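Methyltransferase (Pectobacterium atrosepticum SCRI1043, PDB 2P7I) is a putative S-adenosylmethionine-dependent methyltransferase that probably transfers a methyl group from that cofactor to a substrate not yet identified. Local coordinates at residues Ala121-Ile126 with Ser187-Gln192; Val147-Ala152 with Glu166-His171. One frame throughout, in Å; residues are numbered along the deposited sequence. Where two conformers were deposited one is given.

Interaction 1: Ala121-Ile126 with Ser187-Gln192; sequences ALLKRI and SRAGLQ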
ATOM      1  N   ALA B 121      16.043   2.875  26.287  1.00 26.82           N
ATOM      2  CA  ALA B 121      16.168   2.884  27.734  1.00 25.56           C
ATOM      3  C   ALA B 121      14.858   3.345  28.413  1.00 25.76           C
ATOM      4  O   ALA B 121      14.533   2.867  29.520  1.00 26.43           O
ATOM      5  CB  ALA B 121      17.395   3.746  28.197  1.00 25.00           C
ATOM      6  N   LEU B 122      14.120   4.257  27.773  1.00 24.80           N
ATOM      7  CA  LEU B 122      12.825   4.708  28.274  1.00 24.02           C
ATOM      8  C   LEU B 122      11.777   3.625  28.145  1.00 22.66           C
ATOM      9  O   LEU B 122      11.044   3.353  29.098  1.00 24.27           O
ATOM     10  CB  LEU B 122      12.371   5.997  27.551  1.00 21.58           C
ATOM     11  CG  LEU B 122      10.952   6.526  27.884  1.00 28.42           C
ATOM     12  CD1 LEU B 122      10.755   6.822  29.388  1.00 25.21           C
ATOM     13  CD2 LEU B 122      10.562   7.801  27.084  1.00 24.07           C
ATOM     14  N   LEU B 123      11.741   2.964  26.996  1.00 25.42           N
ATOM     15  CA  LEU B 123      10.766   1.913  26.765  1.00 24.21           C
ATOM     16  C   LEU B 123      11.037   0.739  27.720  1.00 26.30           C
ATOM     17  O   LEU B 123      10.127   0.033  28.132  1.00 25.01           O
ATOM     18  CB  LEU B 123      10.795   1.473  25.299  1.00 25.76           C
ATOM     19  CG  LEU B 123      10.346   2.523  24.289  1.00 27.78           C
ATOM     20  CD1 LEU B 123      10.636   2.009  22.878  1.00 25.53           C
ATOM     21  CD2 LEU B 123       8.885   2.888  24.494  1.00 25.14           C
ATOM     22  N   LYS B 124      12.303   0.543  28.064  1.00 21.87           N
ATOM     23  CA  LYS B 124      12.713  -0.515  28.986  1.00 24.78           C
ATOM     24  C   LYS B 124      12.241  -0.213  30.425  1.00 25.96           C
ATOM     25  O   LYS B 124      11.780  -1.100  31.125  1.00 28.46           O
ATOM     26  CB  LYS B 124      14.223  -0.746  28.897  1.00 24.64           C
ATOM     27  CG  LYS B 124      14.706  -1.884  29.750  1.00 21.89           C
ATOM     28  CD  LYS B 124      16.230  -2.145  29.694  1.00 25.20           C
ATOM     29  CE  LYS B 124      16.601  -3.390  30.459  1.00 28.92           C
ATOM     30  NZ  LYS B 124      18.080  -3.568  30.404  1.00 26.98           N
ATOM     31  N   ARG B 125      12.333   1.036  30.863  1.00 25.83           N
ATOM     32  CA  ARG B 125      11.758   1.410  32.147  1.00 26.02           C
ATOM     33  C   ARG B 125      10.264   1.154  32.144  1.00 25.24           C
ATOM     34  O   ARG B 125       9.691   0.638  33.109  1.00 25.92           O
ATOM     35  CB  ARG B 125      11.972   2.880  32.446  1.00 28.24           C
ATOM     36  CG  ARG B 125      13.359   3.277  32.812  1.00 34.79           C
ATOM     37  CD  ARG B 125      13.332   4.448  33.806  1.00 34.55           C
ATOM     38  NE  ARG B 125      12.937   3.969  35.126  1.00 37.67           N
ATOM     39  CZ  ARG B 125      12.834   4.738  36.204  1.00 40.41           C
ATOM     40  NH1 ARG B 125      13.092   6.035  36.136  1.00 34.87           N
ATOM     41  NH2 ARG B 125      12.455   4.208  37.356  1.00 38.64           N
ATOM     42  N   ILE B 126       9.617   1.489  31.036  1.00 25.49           N
ATOM     43  CA  ILE B 126       8.193   1.291  30.944  1.00 25.04           C
ATOM     44  C   ILE B 126       7.898  -0.204  31.097  1.00 27.74           C
ATOM     45  O   ILE B 126       6.998  -0.589  31.846  1.00 28.43           O
ATOM     46  CB  ILE B 126       7.630   1.810  29.628  1.00 29.24           C
ATOM     47  CG1 ILE B 126       7.679   3.330  29.583  1.00 27.11           C
ATOM     48  CG2 ILE B 126       6.212   1.331  29.422  1.00 25.30           C
ATOM     49  CD1 ILE B 126       7.288   3.890  28.155  1.00 25.32           C
ATOM     50  N   SER B 187      10.875  -3.581  20.588  1.00 25.61           N
ATOM     51  CA  SER B 187      11.338  -4.901  20.713  1.00 23.56           C
ATOM     52  C   SER B 187      12.642  -4.973  21.463  1.00 24.96           C
ATOM     53  O   SER B 187      12.813  -5.840  22.331  1.00 26.83           O
ATOM     54  CB  SER B 187      11.564  -5.517  19.340  1.00 28.03           C
ATOM     55  OG  SER B 187      12.156  -6.761  19.547  1.00 31.77           O
ATOM     56  N   ARG B 188      13.563  -4.084  21.091  1.00 25.92           N
ATOM     57  CA  ARG B 188      14.836  -3.966  21.793  1.00 23.95           C
ATOM     58  C   ARG B 188      14.708  -3.681  23.294  1.00 24.62           C
ATOM     59  O   ARG B 188      15.579  -4.071  24.075  1.00 23.99           O
ATOM     60  CB  ARG B 188      15.734  -2.912  21.146  1.00 25.04           C
ATOM     61  CG  ARG B 188      16.343  -3.419  19.838  1.00 26.33           C
ATOM     62  CD  ARG B 188      17.122  -2.324  19.162  1.00 27.80           C
ATOM     63  NE  ARG B 188      17.863  -2.845  18.016  1.00 28.54           N
ATOM     64  CZ  ARG B 188      18.827  -2.177  17.402  1.00 31.85           C
ATOM     65  NH1 ARG B 188      19.100  -0.937  17.766  1.00 27.74           N
ATOM     66  NH2 ARG B 188      19.530  -2.730  16.416  1.00 27.37           N
ATOM     67  N   ALA B 189      13.655  -2.990  23.684  1.00 25.74           N
ATOM     68  CA  ALA B 189      13.387  -2.641  25.087  1.00 24.12           C
ATOM     69  C   ALA B 189      12.738  -3.784  25.892  1.00 25.62           C
ATOM     70  O   ALA B 189      12.476  -3.629  27.096  1.00 26.79           O
ATOM     71  CB  ALA B 189      12.455  -1.414  25.116  1.00 22.41           C
ATOM     72  N   GLY B 190      12.450  -4.923  25.247  1.00 25.23           N
ATOM     73  CA  GLY B 190      11.773  -6.040  25.893  1.00 27.28           C
ATOM     74  C   GLY B 190      10.257  -6.048  25.890  1.00 24.38           C
ATOM     75  O   GLY B 190       9.651  -6.935  26.473  1.00 26.62           O
ATOM     76  N   LEU B 191       9.635  -5.063  25.273  1.00 26.39           N
ATOM     77  CA  LEU B 191       8.190  -5.032  25.162  1.00 25.38           C
ATOM     78  C   LEU B 191       7.680  -6.029  24.177  1.00 28.19           C
ATOM     79  O   LEU B 191       8.412  -6.422  23.248  1.00 28.37           O
ATOM     80  CB  LEU B 191       7.702  -3.679  24.673  1.00 24.92           C
ATOM     81  CG  LEU B 191       7.929  -2.500  25.641  1.00 24.79           C
ATOM     82  CD1 LEU B 191       7.976  -1.182  24.870  1.00 27.72           C
ATOM     83  CD2 LEU B 191       6.840  -2.483  26.753  1.00 27.36           C
ATOM     84  N   GLN B 192       6.431  -6.457  24.388  1.00 26.54           N
ATOM     85  CA  GLN B 192       5.724  -7.307  23.431  0.50 28.68           C
ATOM     86  C   GLN B 192       4.842  -6.391  22.612  1.00 29.10           C
ATOM     87  O   GLN B 192       4.033  -5.689  23.174  1.00 31.50           O
ATOM     88  CB  GLN B 192       4.844  -8.351  24.133  0.50 30.14           C
ATOM     89  CG  GLN B 192       5.588  -9.279  25.089  0.50 33.61           C
ATOM     90  CD  GLN B 192       4.806 -10.564  25.427  0.50 42.70           C
ATOM     91  OE1 GLN B 192       4.402 -10.778  26.570  0.50 41.49           O
ATOM     92  NE2 GLN B 192       4.609 -11.418  24.429  0.50 39.04           N
TER

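Interaction 2: Val147-Ala152 with Glu166-His171; sequences VSRQIA and EAEFAH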
ATOM      1  N   VAL B 147       1.795  10.306   4.056  1.00 27.13           N
ATOM      2  CA  VAL B 147       1.672  10.789   2.690  1.00 25.79           C
ATOM      3  C   VAL B 147       2.168  12.201   2.516  1.00 29.86           C
ATOM      4  O   VAL B 147       2.986  12.453   1.640  1.00 30.93           O
ATOM      5  CB  VAL B 147       0.258  10.630   2.115  1.00 27.77           C
ATOM      6  CG1 VAL B 147       0.115  11.375   0.742  1.00 26.29           C
ATOM      7  CG2 VAL B 147      -0.027   9.194   1.927  1.00 30.52           C
ATOM      8  N   SER B 148       1.692  13.096   3.356  1.00 24.38           N
ATOM      9  CA  SER B 148       2.113  14.489   3.308  1.00 26.07           C
ATOM     10  C   SER B 148       3.629  14.627   3.369  1.00 25.81           C
ATOM     11  O   SER B 148       4.218  15.422   2.619  1.00 27.20           O
ATOM     12  CB  SER B 148       1.446  15.258   4.442  1.00 31.13           C
ATOM     13  OG  SER B 148       1.759  14.663   5.684  1.00 31.70           O
ATOM     14  N   ARG B 149       4.268  13.871   4.249  1.00 26.23           N
ATOM     15  CA  ARG B 149       5.709  13.923   4.415  1.00 25.87           C
ATOM     16  C   ARG B 149       6.438  13.371   3.196  1.00 24.22           C
ATOM     17  O   ARG B 149       7.430  13.941   2.743  1.00 25.89           O
ATOM     18  CB  ARG B 149       6.146  13.173   5.657  1.00 25.88           C
ATOM     19  CG  ARG B 149       7.562  13.550   6.061  1.00 27.05           C
ATOM     20  CD  ARG B 149       7.989  12.827   7.292  1.00 29.06           C
ATOM     21  NE  ARG B 149       9.385  13.114   7.615  1.00 24.86           N
ATOM     22  CZ  ARG B 149       9.779  14.179   8.296  1.00 27.99           C
ATOM     23  NH1 ARG B 149       8.904  15.049   8.731  1.00 28.90           N
ATOM     24  NH2 ARG B 149      11.052  14.341   8.572  1.00 28.78           N
ATOM     25  N   GLN B 150       5.911  12.285   2.633  1.00 26.38           N
ATOM     26  CA  GLN B 150       6.469  11.726   1.422  1.00 23.86           C
ATOM     27  C   GLN B 150       6.404  12.714   0.248  1.00 24.39           C
ATOM     28  O   GLN B 150       7.328  12.801  -0.545  1.00 26.05           O
ATOM     29  CB  GLN B 150       5.743  10.405   1.053  1.00 23.28           C
ATOM     30  CG  GLN B 150       6.039   9.280   2.080  1.00 26.26           C
ATOM     31  CD  GLN B 150       5.900   7.893   1.495  1.00 28.66           C
ATOM     32  OE1 GLN B 150       6.583   7.556   0.528  1.00 28.54           O
ATOM     33  NE2 GLN B 150       5.068   7.051   2.127  1.00 25.24           N
ATOM     34  N   ILE B 151       5.303  13.439   0.144  1.00 24.41           N
ATOM     35  CA  ILE B 151       5.172  14.494  -0.859  1.00 24.92           C
ATOM     36  C   ILE B 151       6.252  15.563  -0.644  1.00 24.88           C
ATOM     37  O   ILE B 151       6.882  16.006  -1.618  1.00 25.63           O
ATOM     38  CB  ILE B 151       3.755  15.101  -0.865  1.00 26.44           C
ATOM     39  CG1 ILE B 151       2.778  14.017  -1.323  1.00 24.45           C
ATOM     40  CG2 ILE B 151       3.700  16.311  -1.770  1.00 25.75           C
ATOM     41  CD1 ILE B 151       1.327  14.399  -1.173  1.00 30.55           C
ATOM     42  N   ALA B 152       6.502  15.933   0.606  1.00 23.08           N
ATOM     43  CA  ALA B 152       7.507  16.967   0.882  1.00 25.76           C
ATOM     44  C   ALA B 152       8.912  16.474   0.531  1.00 25.21           C
ATOM     45  O   ALA B 152       9.758  17.265   0.092  1.00 26.82           O
ATOM     46  CB  ALA B 152       7.425  17.435   2.353  1.00 21.81           C
ATOM     47  N   GLU B 166      15.825  20.414  10.054  1.00 31.87           N
ATOM     48  CA  GLU B 166      16.347  21.429  10.945  1.00 28.78           C
ATOM     49  C   GLU B 166      15.321  21.983  11.922  1.00 30.17           C
ATOM     50  O   GLU B 166      15.632  22.127  13.102  1.00 32.75           O
ATOM     51  CB  GLU B 166      16.904  22.574  10.107  1.00 33.55           C
ATOM     52  CG  GLU B 166      18.182  22.219   9.330  1.00 36.41           C
ATOM     53  CD  GLU B 166      19.436  22.335  10.186  1.00 40.80           C
ATOM     54  OE1 GLU B 166      19.585  21.502  11.107  1.00 49.83           O
ATOM     55  OE2 GLU B 166      20.254  23.273   9.952  1.00 49.17           O
ATOM     56  N   ALA B 167      14.140  22.362  11.444  1.00 27.45           N
ATOM     57  CA  ALA B 167      13.065  22.795  12.334  1.00 29.94           C
ATOM     58  C   ALA B 167      12.736  21.701  13.365  1.00 30.77           C
ATOM     59  O   ALA B 167      12.608  21.984  14.573  1.00 32.62           O
ATOM     60  CB  ALA B 167      11.797  23.176  11.546  1.00 29.80           C
ATOM     61  N   GLU B 168      12.646  20.463  12.887  1.00 30.58           N
ATOM     62  CA  GLU B 168      12.328  19.329  13.740  1.00 27.10           C
ATOM     63  C   GLU B 168      13.380  19.158  14.799  1.00 27.25           C
ATOM     64  O   GLU B 168      13.072  19.010  15.997  1.00 29.76           O
ATOM     65  CB  GLU B 168      12.204  18.056  12.912  1.00 26.14           C
ATOM     66  CG  GLU B 168      10.915  18.042  12.178  1.00 30.28           C
ATOM     67  CD  GLU B 168      10.869  17.049  11.032  1.00 32.47           C
ATOM     68  OE1 GLU B 168      11.869  16.334  10.753  1.00 29.37           O
ATOM     69  OE2 GLU B 168       9.813  17.042  10.383  1.00 39.17           O
ATOM     70  N   PHE B 169      14.628  19.213  14.386  1.00 25.99           N
ATOM     71  CA  PHE B 169      15.680  19.046  15.367  1.00 28.11           C
ATOM     72  C   PHE B 169      15.619  20.145  16.433  1.00 30.92           C
ATOM     73  O   PHE B 169      15.839  19.890  17.635  1.00 31.39           O
ATOM     74  CB  PHE B 169      17.033  19.053  14.708  1.00 28.29           C
ATOM     75  CG  PHE B 169      18.142  18.771  15.662  1.00 29.14           C
ATOM     76  CD1 PHE B 169      18.702  19.782  16.390  1.00 31.54           C
ATOM     77  CD2 PHE B 169      18.620  17.483  15.828  1.00 36.53           C
ATOM     78  CE1 PHE B 169      19.733  19.526  17.269  1.00 32.38           C
ATOM     79  CE2 PHE B 169      19.646  17.213  16.703  1.00 33.04           C
ATOM     80  CZ  PHE B 169      20.205  18.236  17.427  1.00 31.99           C
ATOM     81  N   ALA B 170      15.299  21.349  15.982  1.00 31.03           N
ATOM     82  CA  ALA B 170      15.205  22.513  16.859  1.00 31.52           C
ATOM     83  C   ALA B 170      14.113  22.306  17.879  1.00 32.85           C
ATOM     84  O   ALA B 170      14.225  22.716  19.016  1.00 32.70           O
ATOM     85  CB  ALA B 170      14.908  23.793  16.029  1.00 32.23           C
ATOM     86  N   HIS B 171      13.035  21.661  17.464  1.00 33.16           N
ATOM     87  CA  HIS B 171      11.904  21.399  18.339  1.00 34.62           C
ATOM     88  C   HIS B 171      12.172  20.224  19.295  1.00 35.52           C
ATOM     89  O   HIS B 171      11.359  19.961  20.181  1.00 37.48           O
ATOM     90  CB  HIS B 171      10.696  21.146  17.451  1.00 35.72           C
ATOM     91  CG  HIS B 171       9.450  20.761  18.181  1.00 47.96           C
ATOM     92  ND1 HIS B 171       8.659  21.676  18.840  1.00 55.83           N
ATOM     93  CD2 HIS B 171       8.821  19.566  18.294  1.00 56.07           C
ATOM     94  CE1 HIS B 171       7.613  21.057  19.359  1.00 57.76           C
ATOM     95  NE2 HIS B 171       7.687  19.775  19.041  1.00 61.13           N
TER

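Interaction 1: Ala121-Ile126 with Ser187-Gln192
Leu123 and Ala189 make the tightest touch of this contact, a worked example of how a helix is packed by the turn that ends another. The methylene of Leu123 meets the methyl of Ala189, with the two CB atoms 3.3 Å apart, closer than carbons usually come. Leu191 reaches the same methylene from its CD1, 3.9 Å from Leu123 CB, and the two leucine side chains cross at about a right angle. With CG beside its own backbone N (chi1 -66°), the Leu123 side chain also touches Leu109 and Leu137 of the central strands. One residue further, the backbone takes over: Lys124 N lies 3.5 Å from Ala189 CB, which thus sits against the helix surface. The aliphatic root of Lys124 borders the contact, its CB 3.8 Å from Ala189 O, while the extended chain carries the ammonium group away. The Ile126 side chain packs on Ile107 and Leu109 of strand 104-110 and on Leu137 of strand 135-142.

Across from this helix, Gly190 leaves the helical conformation with a positive phi of 88°, and its N bonds back to Ser187 O at 3.1 Å. That reversal presents Ala189 and Leu191 to the same neighbour, and Gln192 then enters a strand paired with Glu245. The arrangement is a Schellman motif closing helix 179-188, packed on helix 119-130 against one face of the mixed seven-stranded sheet of a Rossmann-like methyltransferase fold.

Interaction 2: Val147-Ala152 with Glu166-His171
Arg149 and Glu168 meet end-on in a two-pronged salt bridge that carries the whole contact between these two short helices. NH1 gives a nearly straight bond to Glu168 OE2, 2.7 Å long with an angle of 169° at the hydrogen. The second prong, from NH2 to Glu168 OE1, is longer at 3.1 Å. Each carboxylate oxygen is approached on its syn side, and both lie close to the guanidinium plane. With the two flat groups only 23° from coplanar, the pair shows how paired N-H groups can fit the two oxygens of one carboxylate and restrain the rotation of both ends.

The side chains come from opposite directions and span a wide gap, for Arg149 CA and Glu168 CA are 12.6 Å apart. Arg149 manages its half by running extended from CG to NE, with CG anti to the backbone N (chi1 -163°). Glu168 is likewise extended beyond CG.

A second shell holds both groups. Arg149 NE bonds to the carbonyl oxygen of Asn161, and NH2 makes a weak further bond to that of Ala163, so the segment connecting the helices also grips the guanidinium group. On the acid, OE1 also accepts from the backbone N of Thr165, just ahead of helix 166-171; this donor and the arginine would probably favour the ionised carboxylate. Farther out, helix 147-154 packs through Val147, Gln150 and Ile151 on the third subunit, another copy of the protein. The whole is a bidentate arginine-glutamate bridge at the surface, joining two short helices of the segment that runs between strand 135-142 and helix 179-188.

From helix 24-37 the chain alternates helices with the parallel strands up to 104-110, then enters helix 119-130, where residues 121-126 begin interaction 1. It then forms strand 135-142 and leaves the sheet for helices 147-154 and 166-171, between which interaction 2 closes a short loop of 13 residues. Helix 179-188 follows, and its end at 187-192 completes interaction 1 over a span of 60 residues. Interaction 2 is therefore nested within interaction 1. Their centres lie 26 Å apart and their nearest atoms about 14 Å, without touching: one packs helix 119-130 on the turn ending helix 179-188, beside the central sheet, the other ties together two helices of the segment that leaves it.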